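RagB/SusD family nutrient uptake outer membrane protein (Bacteroides thetaiotaomicron, PDB 7KV2) probably binds beta-glucan at the cell surface, as a SusD-family outer-membrane protein that takes part in nutrient uptake. Local coordinates at residues Leu203-Glu207 / Ser250-Asp254. Numbering follows the deposited sequence.
Sequences LPMRE and SPQYD. With NA (sodium ion), chain G.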
# COMPACT_ATOMS: atom_id res chain seq x y z
N LEU A 203 9.56 8.76 -19.55
CA LEU A 203 9.73 8.70 -18.07
C LEU A 203 11.16 8.29 -17.74
O LEU A 203 11.70 7.36 -18.31
CB LEU A 203 8.75 7.67 -17.52
CG LEU A 203 7.29 8.10 -17.55
CD1 LEU A 203 6.36 6.99 -17.08
CD2 LEU A 203 7.05 9.37 -16.76
N PRO A 204 11.79 8.91 -16.73
CA PRO A 204 13.10 8.42 -16.30
C PRO A 204 12.96 7.09 -15.55
O PRO A 204 11.88 6.83 -14.98
CB PRO A 204 13.60 9.58 -15.45
CG PRO A 204 12.31 10.17 -14.85
CD PRO A 204 11.27 10.02 -15.94
N MET A 205 14.05 6.32 -15.50
CA MET A 205 14.11 5.05 -14.74
C MET A 205 14.03 5.36 -13.23
O MET A 205 13.33 4.61 -12.51
CB MET A 205 15.38 4.26 -15.08
CG MET A 205 15.47 2.91 -14.42
SD MET A 205 14.10 1.80 -14.76
CE MET A 205 14.65 0.93 -16.22
N ARG A 206 14.69 6.43 -12.79
CA ARG A 206 14.69 6.87 -11.36
C ARG A 206 14.65 8.39 -11.32
O ARG A 206 15.31 9.03 -12.15
CB ARG A 206 15.94 6.36 -10.63
CG ARG A 206 15.90 6.49 -9.12
CD ARG A 206 17.10 5.96 -8.36
NE ARG A 206 16.86 6.38 -6.99
CZ ARG A 206 16.49 5.60 -5.99
NH1 ARG A 206 16.55 4.27 -6.09
NH2 ARG A 206 16.18 6.17 -4.84
N GLU A 207 13.97 8.96 -10.33
CA GLU A 207 13.98 10.42 -10.13
C GLU A 207 15.22 10.89 -9.37
O GLU A 207 16.02 10.06 -8.94
CB GLU A 207 12.68 10.83 -9.47
CG GLU A 207 11.64 11.27 -10.50
CD GLU A 207 12.01 12.49 -11.34
OE1 GLU A 207 13.11 13.08 -11.11
OE2 GLU A 207 11.22 12.83 -12.25
N SER A 250 19.48 -2.12 -13.67
CA SER A 250 19.84 -0.76 -13.24
C SER A 250 20.76 -0.82 -12.03
O SER A 250 20.43 -1.42 -10.99
CB SER A 250 18.63 0.09 -12.92
OG SER A 250 19.09 1.34 -12.37
N PRO A 251 21.89 -0.08 -12.06
CA PRO A 251 22.71 0.08 -10.87
C PRO A 251 22.02 1.02 -9.87
O PRO A 251 22.54 1.16 -8.80
CB PRO A 251 24.02 0.70 -11.40
CG PRO A 251 23.57 1.48 -12.61
CD PRO A 251 22.41 0.71 -13.20
N GLN A 252 20.86 1.59 -10.18
CA GLN A 252 20.30 2.61 -9.24
C GLN A 252 19.10 2.06 -8.46
O GLN A 252 18.41 2.86 -7.78
CB GLN A 252 20.02 3.89 -9.99
CG GLN A 252 21.33 4.54 -10.44
CD GLN A 252 21.06 5.92 -10.96
OE1 GLN A 252 21.46 6.93 -10.35
NE2 GLN A 252 20.37 5.98 -12.08
N TYR A 253 18.94 0.74 -8.48
CA TYR A 253 17.98 -0.02 -7.64
C TYR A 253 18.72 -1.22 -7.08
O TYR A 253 19.41 -1.96 -7.82
CB TYR A 253 16.75 -0.40 -8.47
CG TYR A 253 15.92 0.76 -8.90
CD1 TYR A 253 15.26 1.56 -7.97
CD2 TYR A 253 15.76 1.06 -10.24
CE1 TYR A 253 14.47 2.63 -8.37
CE2 TYR A 253 15.02 2.15 -10.66
CZ TYR A 253 14.37 2.94 -9.72
OH TYR A 253 13.58 3.98 -10.14
N ASP A 254 18.58 -1.45 -5.78
CA ASP A 254 19.29 -2.55 -5.11
C ASP A 254 18.66 -2.72 -3.74
O ASP A 254 17.79 -1.85 -3.41
CB ASP A 254 20.79 -2.25 -4.97
CG ASP A 254 21.67 -3.50 -4.90
OD1 ASP A 254 21.13 -4.60 -4.62
OD2 ASP A 254 22.89 -3.37 -5.12
NA NA G . 19.68 -3.37 -9.71
O HOH W 1 21.78 -3.90 -9.10
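The type I beta turn from Ser-250 to Tyr-253, part of a sodium site, is tied to the loop 203-207 through Tyr-253 and Arg-206. The phenol of Tyr-253 reaches across, donating from OH to Met-205 O, a very short hydrogen bond of 2.5 Å; the acceptor lies at the ring edge, in its plane. Beside it, Met-205 CG rests 3.9 Å from Tyr-253 CE2.

Arg-206 returns the link in the other direction. With CG anti to the backbone N (chi1 -168°) and the chain extended to NE, its side chain slants past the phenol, CB 3.4 Å from Tyr-253 OH. Its NH1 donates to Gln-252 O at 2.9 Å, nearly in line with the carbonyl bond, although the oxygen sits 26° out of the guanidinium plane. NE and NH2 bond to Tyr-212 OH and Ser-270 O, so three partners fix the guanidinium's rotation. A leucine in its place would probably leave Gln-252 O, Tyr-212 OH and Ser-270 O without this common donor and weaken the loop's hold on the turn.

Within the turn, Gln-252 N donates to Ser-250 OG (2.8 Å), forming an ST turn. The carbonyl oxygens of Ser-250 and Tyr-253 bind sodium, joined by Ile-248 O, Tyr-405 OH and a water. An interhelical loop meets the turn after helix 237-249, beside helix 217-231, in the helical, tetratricopeptide-repeat-type framework of SusD-family proteins.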